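Local coordinates for phosphate-binding protein (Unidentified prokaryotic organism, PDB 3W9V) that binds phosphate as a secreted DING protein of the PstS family, whose members serve phosphate transport, at residues L83-S88 and N300-Q305; P26-G31 and N42-F47; S212-A217 and N337-L342; A7-K12 and G59-L64. The protein carries 1 engineered substitution. All coordinates share one frame; numbering follows the deposited sequence. Where two conformers were deposited one is given.

Interaction 4, at the bound phosphate, lies near the middle of the set: its centre is 11 Å from those of interactions 1 and 2 and 12 Å from that of interaction 3. Interactions 1, 2 and 4 share one mixed sheet, with strand 28-29 at one edge, strand 83-92 at the other and strand 57-60 between them. Along the chain, 7-12 comes first, interaction 2 falls wholly before 59-64, and the segments of interactions 1 and 3 then alternate. The phosphate site is thus tied to its surroundings by direct contacts: S60 O to N300 N, A7 O to Y27 OH, and L9 O to S212 OG.

Interaction 1: L83-S88 and N300-Q305; sequences LIQVPS and NLIFSQ
I84 faces F303 and V86 faces L301 as antiparallel hydrogen-bonded pairs in this PBP-type fold, segment 83-88 belonging to strand 83-92, an outermost strand of the mixed sheet within this chain; the segment axes run at 149°. Four backbone bonds are the main evidence for the pairing. I84 N reaches F303 O at 2.8 Å and F303 N returns to I84 O at 2.9 Å; V86 N meets L301 O at 3.0 Å, and L301 N meets V86 O at 2.7 Å. CA-H...O contacts supplement them, the shortest from I302 CA to I84 O at 3.2 Å.

Apolar packing occupies the face bearing I84, V86, L301 and F303. There V86 CG2 lies 4.1 Å from L301 CB, the two side chains crossing obliquely, while F354 of helix 344-354 covers I84 and V86. L301, its CG opposite the carbonyl carbon (chi1 -52°), lays CD2 3.8 Å from S88 CB and also touches F319 of helix 310-323. Shortening L301 to an alanine is likely to open a gap between S88 CB and F319. At the far end, I84 extends (chi2 169°) to set CD1 3.7 Å from Q305 CA.

Interaction 2: P26-G31 and N42-F47; sequences PYIGVG and NKYNQF
I28 and F47 mark the closest backbone approach, 6.2 Å between their CA atoms, where strand 28-29 meets the chain just after the 3-10 turn 44-46 in a contact made by side chains and carbonyl oxygens. The segments flank helix 32-41 within a beta-alpha-beta crossover that leads from strand 28-29 to the parallel strand 57-60; a Schellman motif ends the helix at N42. The turn closes with F47 N on Y44 O at 2.7 Å, a bond that joins the backbones of the two aromatic residues.

I28 makes the most extensive contact. Its CD1 comes 3.4 Å from Y44 OH, the two side chains meeting at about a right angle, and the same methyl packs against an apolar partner, F47 CB, at 3.9 Å. Its other branch, CG2, rests 3.5 Å from F47 O. With CG opposite the backbone N (chi1 -167°), the Y44 ring lies beneath F47: F47 CB sits 4.0 Å above the centre of the Y44 ring plane. The F47 ring in turn presents its edge to Y44 CE1, and the F47 side chain also touches A38 of helix 32-41.

V30 supplies the second patch, standing at about a right angle to F47. Its CG1 lies 3.5 Å from Q46 O, while CG2 approaches the F47 ring at the edge, near the ring plane, 3.8 Å from CD1.

Interaction 3: S212-A217 and N337-L342; sequences SPDFAA and NAFVPL
The F339 ring is approached obliquely by P213 CG, S212 OG and D214 CB from across the contact, while one of its faces carries N337 O, 3.1 Å above the plane and offset toward the rim. The P213 and F339 side chains cross at about a right angle, with P213 CG 3.9 Å from F339 CE1, and D214 CB lies 3.8 Å from F339 CZ. S212 OG also lies in plane at the edge of the F215 ring.

N337 ND2 donates to D214 OD2 at 2.8 Å, arriving on the syn side and 20° out of the carboxylate plane. The carboxylate and amide planes stand 61° apart. D214 reaches this position with CG opposite its backbone N (chi1 -160°). Replacing D214 by an alanine is likely to leave N337 ND2 without this acceptor and its amide freer to turn. Beside this bond, P213 CB packs on A338 CB at 3.9 Å.

The contact joins the loop after strand 207-208 to the one between helices 331-336 and 344-354, beside strand 83-92 (P213 on T91, F339 on V89). S212 OG accepts from D214 N, 3.3 Å away, in an ST turn, and it also bonds to L9 O. In the other segment, A338, with positive phi, is the C-prime residue of the Schellman motif that ends helix 331-336: F339 N bonds to I334 O and A338 N to E335 O.

Interaction 4: A7-K12 and G59-L64; sequences ATLPQK and GSDSKL. With PO4 (phosphate ion), chain C.
D61 points its carboxylate into a pocket formed by A7, L9 and P10, its two oxygens facing different surroundings. OD2 takes the apolar side: it lies 3.5 Å from A7 CB and 3.5 Å from L9 CD2, the L9 and D61 side chains crossing at a slant. P10 and D61 come from opposite directions, and P10 CD lies 3.7 Å from D61 OD2. This buried oxygen also has a polar partner, since T299 OG1 is hydrogen-bonded to it. The near-eclipsed first torsion of D61 (chi1 8°) accompanies this placement and directs OD1 to the bound ion, where D61 OD1 and phosphate O4 are 2.5 Å apart.

Segment 7-12 grips the same ion from its backbone and one hydroxyl. T8 N donates to phosphate O1 at 2.8 Å, and T8 OG1, set between its backbone N and carbonyl carbon (chi1 70°), donates to phosphate O1 at 2.7 Å. L9 N donates to phosphate O4 at 3.0 Å, so O4 is approached by both segments. R140, S144, G145, T146 and S32 complete the shell of this phosphate-binding site with further hydrogen bonds.

Next to the site, A7 N bonds to G59 O at 2.8 Å, with a nearly straight N-H...O angle of 174°. This bond continues the parallel pairing of strand 4-6 with strand 57-60, just before the type I turn T8-Q11 leads into helix 11-14. Strand 296-304 flanks strand 57-60 on its other side, where N300 is bonded to S60, and helix 32-41 packs its S32 against A7 and S60.

Interaction 1: L83-S88 and N300-Q305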
loop_
_atom_site.group_PDB
_atom_site.type_symbol
_atom_site.label_atom_id
_atom_site.label_comp_id
_atom_site.label_asym_id
_atom_site.label_seq_id
_atom_site.Cartn_x
_atom_site.Cartn_y
_atom_site.Cartn_z
ATOM N N LEU A 83 -11.728 -15.307 6.831
ATOM C CA LEU A 83 -11.149 -13.980 6.789
ATOM C C LEU A 83 -11.680 -13.208 5.585
ATOM O O LEU A 83 -12.135 -13.786 4.584
ATOM C CB LEU A 83 -9.622 -13.972 6.865
ATOM C CG LEU A 83 -8.735 -14.316 5.670
ATOM C CD1 LEU A 83 -8.710 -13.248 4.568
ATOM C CD2 LEU A 83 -7.322 -14.554 6.179
ATOM N N ILE A 84 -11.607 -11.892 5.725
ATOM C CA ILE A 84 -12.029 -10.926 4.733
ATOM C C ILE A 84 -10.817 -10.064 4.411
ATOM O O ILE A 84 -10.160 -9.549 5.326
ATOM C CB ILE A 84 -13.159 -10.035 5.302
ATOM C CG1 ILE A 84 -14.421 -10.871 5.531
ATOM C CG2 ILE A 84 -13.440 -8.865 4.374
ATOM C CD1 ILE A 84 -15.502 -10.163 6.340
ATOM N N GLN A 85 -10.505 -9.925 3.124
ATOM C CA GLN A 85 -9.440 -9.045 2.665
ATOM C C GLN A 85 -10.083 -8.100 1.665
ATOM O O GLN A 85 -10.614 -8.559 0.654
ATOM C CB GLN A 85 -8.332 -9.852 1.973
ATOM C CG GLN A 85 -7.156 -9.003 1.496
ATOM C CD GLN A 85 -6.074 -9.803 0.777
ATOM O OE1 GLN A 85 -4.882 -9.640 1.057
ATOM N NE2 GLN A 85 -6.482 -10.654 -0.171
ATOM N N VAL A 86 -10.051 -6.795 1.935
ATOM C CA VAL A 86 -10.661 -5.821 1.035
ATOM C C VAL A 86 -9.776 -4.598 0.878
ATOM O O VAL A 86 -9.062 -4.218 1.807
ATOM C CB VAL A 86 -12.057 -5.348 1.538
ATOM C CG1 VAL A 86 -13.096 -6.439 1.363
ATOM C CG2 VAL A 86 -11.995 -4.861 2.987
ATOM N N PRO A 87 -9.855 -3.938 -0.287
ATOM C CA PRO A 87 -9.118 -2.681 -0.404
ATOM C C PRO A 87 -9.684 -1.663 0.573
ATOM O O PRO A 87 -10.890 -1.662 0.852
ATOM C CB PRO A 87 -9.407 -2.241 -1.839
ATOM C CG PRO A 87 -10.737 -2.842 -2.143
ATOM C CD PRO A 87 -10.731 -4.174 -1.448
ATOM N N SER A 88 -8.806 -0.806 1.077
ATOM C CA SER A 88 -9.185 0.273 1.964
ATOM C C SER A 88 -9.214 1.589 1.191
ATOM O O SER A 88 -10.238 2.282 1.144
ATOM C CB SER A 88 -8.165 0.364 3.096
ATOM O OG SER A 88 -8.498 1.444 3.949
ATOM N N ASN A 300 -4.904 -2.304 1.985
ATOM C CA ASN A 300 -6.022 -3.195 2.264
ATOM C C ASN A 300 -6.298 -3.384 3.742
ATOM O O ASN A 300 -5.454 -3.068 4.593
ATOM C CB ASN A 300 -5.748 -4.556 1.614
ATOM C CG ASN A 300 -5.242 -4.410 0.207
ATOM O OD1 ASN A 300 -5.839 -3.695 -0.598
ATOM N ND2 ASN A 300 -4.102 -5.032 -0.086
ATOM N N LEU A 301 -7.487 -3.913 4.027
ATOM C CA LEU A 301 -7.884 -4.307 5.376
ATOM C C LEU A 301 -8.056 -5.813 5.420
ATOM O O LEU A 301 -8.536 -6.425 4.458
ATOM C CB LEU A 301 -9.225 -3.692 5.750
ATOM C CG LEU A 301 -9.397 -2.191 5.587
ATOM C CD1 LEU A 301 -10.797 -1.773 6.009
ATOM C CD2 LEU A 301 -8.348 -1.461 6.392
ATOM N N ILE A 302 -7.690 -6.397 6.556
ATOM C CA ILE A 302 -7.926 -7.805 6.816
ATOM C C ILE A 302 -8.733 -7.899 8.107
ATOM O O ILE A 302 -8.290 -7.443 9.161
ATOM C CB ILE A 302 -6.604 -8.598 6.932
ATOM C CG1 ILE A 302 -5.765 -8.446 5.654
ATOM C CG2 ILE A 302 -6.897 -10.065 7.243
ATOM C CD1 ILE A 302 -4.325 -8.920 5.809
ATOM N N PHE A 303 -9.928 -8.471 7.998
ATOM C CA PHE A 303 -10.848 -8.628 9.115
ATOM C C PHE A 303 -11.326 -10.079 9.164
ATOM O O PHE A 303 -11.057 -10.869 8.256
ATOM C CB PHE A 303 -12.069 -7.707 8.952
ATOM C CG PHE A 303 -11.852 -6.295 9.444
ATOM C CD1 PHE A 303 -12.324 -5.897 10.689
ATOM C CD2 PHE A 303 -11.173 -5.367 8.666
ATOM C CE1 PHE A 303 -12.123 -4.600 11.146
ATOM C CE2 PHE A 303 -10.964 -4.068 9.125
ATOM C CZ PHE A 303 -11.449 -3.686 10.364
ATOM N N SER A 304 -12.033 -10.419 10.235
ATOM C CA SER A 304 -12.782 -11.666 10.302
ATOM C C SER A 304 -14.251 -11.442 9.941
ATOM O O SER A 304 -14.811 -10.388 10.233
ATOM C CB SER A 304 -12.706 -12.243 11.714
ATOM O OG SER A 304 -13.382 -13.487 11.790
ATOM N N GLN A 305 -14.884 -12.444 9.335
ATOM C CA GLN A 305 -16.332 -12.399 9.155
ATOM C C GLN A 305 -17.051 -12.504 10.501
ATOM O O GLN A 305 -18.140 -11.963 10.672
ATOM C CB GLN A 305 -16.827 -13.511 8.221
ATOM C CG GLN A 305 -18.314 -13.367 7.912
ATOM C CD GLN A 305 -18.878 -14.445 7.012
ATOM O OE1 GLN A 305 -18.151 -15.281 6.465
ATOM N NE2 GLN A 305 -20.199 -14.426 6.850
#

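Interaction 2: P26-G31 and N42-F47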
loop_
_atom_site.group_PDB
_atom_site.type_symbol
_atom_site.label_atom_id
_atom_site.label_comp_id
_atom_site.label_asym_id
_atom_site.label_seq_id
_atom_site.Cartn_x
_atom_site.Cartn_y
_atom_site.Cartn_z
ATOM N N PRO A 26 -6.301 2.648 19.183
ATOM C CA PRO A 26 -5.421 3.315 18.219
ATOM C C PRO A 26 -4.623 2.321 17.369
ATOM O O PRO A 26 -4.085 1.333 17.869
ATOM C CB PRO A 26 -4.490 4.139 19.110
ATOM C CG PRO A 26 -5.310 4.411 20.331
ATOM C CD PRO A 26 -6.098 3.154 20.552
ATOM N N TYR A 27 -4.575 2.596 16.072
ATOM C CA TYR A 27 -3.859 1.763 15.118
ATOM C C TYR A 27 -2.369 1.722 15.430
ATOM O O TYR A 27 -1.759 2.751 15.730
ATOM C CB TYR A 27 -4.063 2.338 13.728
ATOM C CG TYR A 27 -3.468 1.546 12.595
ATOM C CD1 TYR A 27 -4.131 0.440 12.080
ATOM C CD2 TYR A 27 -2.264 1.929 12.007
ATOM C CE1 TYR A 27 -3.606 -0.278 11.018
ATOM C CE2 TYR A 27 -1.730 1.213 10.942
ATOM C CZ TYR A 27 -2.411 0.115 10.449
ATOM O OH TYR A 27 -1.903 -0.593 9.382
ATOM N N ILE A 28 -1.781 0.536 15.325
ATOM C CA ILE A 28 -0.360 0.348 15.604
ATOM C C ILE A 28 0.410 0.024 14.318
ATOM O O ILE A 28 0.305 -1.072 13.773
ATOM C CB ILE A 28 -0.150 -0.740 16.679
ATOM C CG1 ILE A 28 -0.847 -0.323 17.977
ATOM C CG2 ILE A 28 1.331 -0.958 16.931
ATOM C CD1 ILE A 28 -0.924 -1.413 19.025
ATOM N N GLY A 29 1.181 0.991 13.831
ATOM C CA GLY A 29 1.928 0.812 12.597
ATOM C C GLY A 29 3.236 0.076 12.824
ATOM O O GLY A 29 4.100 0.566 13.562
ATOM N N VAL A 30 3.381 -1.091 12.192
ATOM C CA VAL A 30 4.551 -1.942 12.375
ATOM C C VAL A 30 5.031 -2.583 11.071
ATOM O O VAL A 30 6.000 -3.333 11.081
ATOM C CB VAL A 30 4.270 -3.068 13.392
ATOM C CG1 VAL A 30 4.161 -2.507 14.805
ATOM C CG2 VAL A 30 3.025 -3.859 12.999
ATOM N N GLY A 31 4.352 -2.306 9.958
ATOM C CA GLY A 31 4.686 -2.916 8.681
ATOM C C GLY A 31 3.680 -3.990 8.304
ATOM O O GLY A 31 3.091 -4.638 9.176
ATOM N N ASN A 42 -3.003 -14.596 15.279
ATOM C CA ASN A 42 -3.420 -13.915 16.510
ATOM C C ASN A 42 -2.237 -13.666 17.435
ATOM O O ASN A 42 -2.201 -14.134 18.580
ATOM C CB ASN A 42 -4.546 -14.649 17.232
ATOM C CG ASN A 42 -5.109 -13.835 18.378
ATOM O OD1 ASN A 42 -4.972 -12.612 18.395
ATOM N ND2 ASN A 42 -5.719 -14.506 19.352
ATOM N N LYS A 43 -1.265 -12.922 16.922
ATOM C CA LYS A 43 -0.044 -12.625 17.658
ATOM C C LYS A 43 0.086 -11.128 17.904
ATOM O O LYS A 43 0.679 -10.397 17.106
ATOM C CB LYS A 43 1.183 -13.158 16.911
ATOM C CG LYS A 43 1.435 -14.650 17.108
ATOM C CD LYS A 43 2.700 -15.089 16.387
ATOM C CE LYS A 43 3.088 -16.513 16.756
ATOM N NZ LYS A 43 2.025 -17.497 16.417
ATOM N N TYR A 44 -0.473 -10.682 19.022
ATOM C CA TYR A 44 -0.390 -9.283 19.399
ATOM C C TYR A 44 1.060 -8.865 19.656
ATOM O O TYR A 44 1.376 -7.687 19.620
ATOM C CB TYR A 44 -1.274 -8.991 20.619
ATOM C CG TYR A 44 -1.469 -7.508 20.879
ATOM C CD1 TYR A 44 -2.519 -6.813 20.294
ATOM C CD2 TYR A 44 -0.590 -6.804 21.685
ATOM C CE1 TYR A 44 -2.692 -5.458 20.512
ATOM C CE2 TYR A 44 -0.750 -5.453 21.911
ATOM C CZ TYR A 44 -1.805 -4.781 21.324
ATOM O OH TYR A 44 -1.953 -3.436 21.561
ATOM N N ASN A 45 1.944 -9.833 19.899
ATOM C CA ASN A 45 3.350 -9.505 20.132
ATOM C C ASN A 45 4.006 -8.769 18.962
ATOM O O ASN A 45 5.018 -8.102 19.157
ATOM C CB ASN A 45 4.176 -10.730 20.554
ATOM C CG ASN A 45 4.513 -11.654 19.395
ATOM O OD1 ASN A 45 3.811 -11.714 18.381
ATOM N ND2 ASN A 45 5.599 -12.394 19.549
ATOM N N GLN A 46 3.407 -8.847 17.769
ATOM C CA GLN A 46 3.894 -8.080 16.620
ATOM C C GLN A 46 3.521 -6.602 16.716
ATOM O O GLN A 46 4.057 -5.774 15.968
ATOM C CB GLN A 46 3.344 -8.661 15.317
ATOM C CG GLN A 46 3.670 -10.133 15.122
ATOM C CD GLN A 46 5.162 -10.400 15.147
ATOM O OE1 GLN A 46 5.913 -9.878 14.316
ATOM N NE2 GLN A 46 5.604 -11.203 16.105
ATOM N N PHE A 47 2.590 -6.290 17.621
ATOM C CA PHE A 47 2.121 -4.920 17.852
ATOM C C PHE A 47 2.713 -4.321 19.132
ATOM O O PHE A 47 2.958 -3.118 19.205
ATOM C CB PHE A 47 0.590 -4.869 17.968
ATOM C CG PHE A 47 -0.155 -5.165 16.689
ATOM C CD1 PHE A 47 0.483 -5.200 15.457
ATOM C CD2 PHE A 47 -1.523 -5.390 16.733
ATOM C CE1 PHE A 47 -0.242 -5.472 14.292
ATOM C CE2 PHE A 47 -2.245 -5.660 15.576
ATOM C CZ PHE A 47 -1.603 -5.703 14.360
#

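Interaction 3: S212-A217 and N337-L342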
loop_
_atom_site.group_PDB
_atom_site.type_symbol
_atom_site.label_atom_id
_atom_site.label_comp_id
_atom_site.label_asym_id
_atom_site.label_seq_id
_atom_site.Cartn_x
_atom_site.Cartn_y
_atom_site.Cartn_z
ATOM N N SER A 212 5.102 6.043 0.784
ATOM C CA SER A 212 3.719 6.474 0.960
ATOM C C SER A 212 3.579 7.972 0.681
ATOM O O SER A 212 4.356 8.765 1.201
ATOM C CB SER A 212 3.305 6.231 2.405
ATOM O OG SER A 212 2.082 6.895 2.665
ATOM N N PRO A 213 2.582 8.381 -0.115
ATOM C CA PRO A 213 2.459 9.815 -0.398
ATOM C C PRO A 213 2.110 10.639 0.844
ATOM O O PRO A 213 2.382 11.838 0.849
ATOM C CB PRO A 213 1.335 9.874 -1.441
ATOM C CG PRO A 213 0.525 8.636 -1.191
ATOM C CD PRO A 213 1.538 7.590 -0.784
ATOM N N ASP A 214 1.549 10.010 1.872
ATOM C CA ASP A 214 1.220 10.702 3.115
ATOM C C ASP A 214 2.483 11.031 3.912
ATOM O O ASP A 214 2.470 11.925 4.756
ATOM C CB ASP A 214 0.269 9.830 3.945
ATOM C CG ASP A 214 -0.512 10.613 4.992
ATOM O OD1 ASP A 214 -0.587 11.863 4.927
ATOM O OD2 ASP A 214 -1.083 9.945 5.883
ATOM N N PHE A 215 3.567 10.302 3.658
ATOM C CA PHE A 215 4.839 10.532 4.347
ATOM C C PHE A 215 5.852 11.282 3.484
ATOM O O PHE A 215 6.818 11.842 4.006
ATOM C CB PHE A 215 5.480 9.200 4.761
ATOM C CG PHE A 215 4.853 8.557 5.968
ATOM C CD1 PHE A 215 5.426 8.709 7.219
ATOM C CD2 PHE A 215 3.722 7.769 5.846
ATOM C CE1 PHE A 215 4.868 8.109 8.333
ATOM C CE2 PHE A 215 3.163 7.163 6.957
ATOM C CZ PHE A 215 3.738 7.331 8.199
ATOM N N ALA A 216 5.653 11.282 2.170
ATOM C CA ALA A 216 6.689 11.746 1.244
ATOM C C ALA A 216 6.910 13.257 1.262
ATOM O O ALA A 216 7.944 13.741 0.793
ATOM C CB ALA A 216 6.390 11.268 -0.165
ATOM N N ALA A 217 5.934 13.991 1.784
ATOM C CA ALA A 217 6.048 15.435 1.964
ATOM C C ALA A 217 5.235 15.828 3.188
ATOM O O ALA A 217 4.283 15.135 3.540
ATOM C CB ALA A 217 5.534 16.164 0.734
ATOM N N ASN A 337 -5.162 12.927 3.529
ATOM C CA ASN A 337 -3.925 12.206 3.795
ATOM C C ASN A 337 -3.277 11.614 2.542
ATOM O O ASN A 337 -2.538 10.627 2.620
ATOM C CB ASN A 337 -4.127 11.153 4.883
ATOM C CG ASN A 337 -4.099 11.758 6.267
ATOM O OD1 ASN A 337 -4.792 12.745 6.548
ATOM N ND2 ASN A 337 -3.268 11.205 7.130
ATOM N N ALA A 338 -3.559 12.244 1.405
ATOM C CA ALA A 338 -2.867 11.997 0.136
ATOM C C ALA A 338 -3.258 10.704 -0.566
ATOM O O ALA A 338 -2.530 10.235 -1.436
ATOM C CB ALA A 338 -1.337 12.078 0.303
ATOM N N PHE A 339 -4.411 10.147 -0.210
ATOM C CA PHE A 339 -4.876 8.899 -0.802
ATOM C C PHE A 339 -6.088 9.120 -1.702
ATOM O O PHE A 339 -6.649 10.219 -1.765
ATOM C CB PHE A 339 -5.164 7.866 0.289
ATOM C CG PHE A 339 -3.961 7.525 1.122
ATOM C CD1 PHE A 339 -2.833 6.969 0.539
ATOM C CD2 PHE A 339 -3.958 7.750 2.488
ATOM C CE1 PHE A 339 -1.723 6.654 1.303
ATOM C CE2 PHE A 339 -2.856 7.429 3.256
ATOM C CZ PHE A 339 -1.737 6.884 2.660
ATOM N N VAL A 340 -6.460 8.061 -2.415
ATOM C CA VAL A 340 -7.587 8.081 -3.340
ATOM C C VAL A 340 -8.713 7.222 -2.782
ATOM O O VAL A 340 -8.514 6.038 -2.513
ATOM C CB VAL A 340 -7.174 7.536 -4.725
ATOM C CG1 VAL A 340 -8.391 7.383 -5.635
ATOM C CG2 VAL A 340 -6.133 8.441 -5.365
ATOM N N PRO A 341 -9.901 7.814 -2.594
ATOM C CA PRO A 341 -11.033 6.996 -2.151
ATOM C C PRO A 341 -11.355 5.875 -3.138
ATOM O O PRO A 341 -11.054 5.982 -4.335
ATOM C CB PRO A 341 -12.187 8.001 -2.090
ATOM C CG PRO A 341 -11.517 9.312 -1.846
ATOM C CD PRO A 341 -10.245 9.244 -2.649
ATOM N N LEU A 342 -11.947 4.797 -2.646
ATOM C CA LEU A 342 -12.427 3.768 -3.557
ATOM C C LEU A 342 -13.585 4.321 -4.378
ATOM O O LEU A 342 -14.407 5.087 -3.872
ATOM C CB LEU A 342 -12.898 2.531 -2.806
ATOM C CG LEU A 342 -11.852 1.848 -1.937
ATOM C CD1 LEU A 342 -12.435 0.561 -1.398
ATOM C CD2 LEU A 342 -10.559 1.584 -2.703
#

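Interaction 4: A7-K12 and G59-L64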
loop_
_atom_site.group_PDB
_atom_site.type_symbol
_atom_site.label_atom_id
_atom_site.label_comp_id
_atom_site.label_asym_id
_atom_site.label_seq_id
_atom_site.Cartn_x
_atom_site.Cartn_y
_atom_site.Cartn_z
ATOM N N ALA A 7 0.434 -2.252 8.294
ATOM C CA ALA A 7 0.983 -1.312 7.319
ATOM C C ALA A 7 1.210 0.092 7.875
ATOM O O ALA A 7 0.301 0.695 8.454
ATOM C CB ALA A 7 0.059 -1.228 6.122
ATOM N N THR A 8 2.409 0.626 7.666
ATOM C CA THR A 8 2.694 2.019 7.989
ATOM C C THR A 8 2.268 3.002 6.902
ATOM O O THR A 8 2.014 4.164 7.213
ATOM C CB THR A 8 4.178 2.277 8.352
ATOM O OG1 THR A 8 5.012 2.146 7.189
ATOM C CG2 THR A 8 4.645 1.336 9.454
ATOM N N LEU A 9 2.201 2.569 5.642
ATOM C CA LEU A 9 1.808 3.471 4.565
ATOM C C LEU A 9 0.548 4.309 4.889
ATOM O O LEU A 9 0.562 5.521 4.676
ATOM C CB LEU A 9 1.715 2.723 3.221
ATOM C CG LEU A 9 1.116 3.460 2.021
ATOM C CD1 LEU A 9 1.797 3.012 0.747
ATOM C CD2 LEU A 9 -0.388 3.223 1.931
ATOM N N PRO A 10 -0.518 3.686 5.449
ATOM C CA PRO A 10 -1.737 4.438 5.773
ATOM C C PRO A 10 -1.894 4.729 7.268
ATOM O O PRO A 10 -2.992 5.089 7.709
ATOM C CB PRO A 10 -2.831 3.465 5.347
ATOM C CG PRO A 10 -2.255 2.124 5.752
ATOM C CD PRO A 10 -0.762 2.230 5.529
ATOM N N GLN A 11 -0.836 4.574 8.056
ATOM C CA GLN A 11 -0.995 4.689 9.501
ATOM C C GLN A 11 -1.496 6.057 9.962
ATOM O O GLN A 11 -2.274 6.138 10.906
ATOM C CB GLN A 11 0.284 4.289 10.238
ATOM C CG GLN A 11 1.378 5.324 10.284
ATOM C CD GLN A 11 2.537 4.873 11.154
ATOM O OE1 GLN A 11 2.903 3.696 11.159
ATOM N NE2 GLN A 11 3.112 5.803 11.905
ATOM N N LYS A 12 -1.076 7.129 9.303
ATOM C CA LYS A 12 -1.528 8.449 9.728
ATOM C C LYS A 12 -3.000 8.670 9.388
ATOM O O LYS A 12 -3.701 9.402 10.088
ATOM C CB LYS A 12 -0.636 9.544 9.154
ATOM C CG LYS A 12 0.802 9.413 9.629
ATOM C CD LYS A 12 1.632 10.648 9.347
ATOM C CE LYS A 12 1.895 10.790 7.869
ATOM N NZ LYS A 12 2.649 12.038 7.571
ATOM N N GLY A 59 -4.065 -3.743 8.874
ATOM C CA GLY A 59 -3.838 -3.053 7.621
ATOM C C GLY A 59 -2.643 -3.675 6.911
ATOM O O GLY A 59 -1.634 -4.012 7.549
ATOM N N SER A 60 -2.760 -3.857 5.598
ATOM C CA SER A 60 -1.663 -4.417 4.823
ATOM C C SER A 60 -1.704 -3.904 3.398
ATOM O O SER A 60 -2.771 -3.898 2.771
ATOM C CB SER A 60 -1.738 -5.943 4.789
ATOM O OG SER A 60 -0.623 -6.459 4.088
ATOM N N ASP A 61 -0.548 -3.489 2.881
ATOM C CA ASP A 61 -0.432 -3.271 1.444
ATOM C C ASP A 61 0.366 -4.398 0.771
ATOM O O ASP A 61 0.828 -4.253 -0.359
ATOM C CB ASP A 61 0.106 -1.868 1.082
ATOM C CG ASP A 61 0.591 -1.090 2.287
ATOM O OD1 ASP A 61 1.725 -1.379 2.726
ATOM O OD2 ASP A 61 -0.139 -0.209 2.800
ATOM N N SER A 62 0.521 -5.508 1.493
ATOM C CA SER A 62 0.998 -6.773 0.935
ATOM C C SER A 62 -0.163 -7.757 0.870
ATOM O O SER A 62 -0.840 -7.993 1.874
ATOM C CB SER A 62 2.112 -7.357 1.807
ATOM O OG SER A 62 2.395 -8.702 1.445
ATOM N N LYS A 63 -0.410 -8.323 -0.308
ATOM C CA LYS A 63 -1.492 -9.287 -0.445
ATOM C C LYS A 63 -1.229 -10.557 0.349
ATOM O O LYS A 63 -0.087 -10.999 0.511
ATOM C CB LYS A 63 -1.732 -9.641 -1.908
ATOM C CG LYS A 63 -2.513 -8.582 -2.641
ATOM C CD LYS A 63 -2.963 -9.045 -4.006
ATOM C CE LYS A 63 -3.967 -10.171 -3.930
ATOM N NZ LYS A 63 -4.700 -10.331 -5.218
ATOM N N LEU A 64 -2.300 -11.160 0.845
ATOM C CA LEU A 64 -2.185 -12.469 1.462
ATOM C C LEU A 64 -1.739 -13.486 0.414
ATOM O O LEU A 64 -2.263 -13.508 -0.701
ATOM C CB LEU A 64 -3.525 -12.878 2.072
ATOM C CG LEU A 64 -3.882 -12.089 3.335
ATOM C CD1 LEU A 64 -5.373 -12.167 3.621
ATOM C CD2 LEU A 64 -3.084 -12.613 4.518
HETATM P P PO4 C . 4.151 -0.843 4.909
HETATM O O1 PO4 C . 4.629 -0.334 6.260
HETATM O O2 PO4 C . 5.142 -0.482 3.810
HETATM O O3 PO4 C . 3.928 -2.350 4.945
HETATM O O4 PO4 C . 2.828 -0.143 4.628
#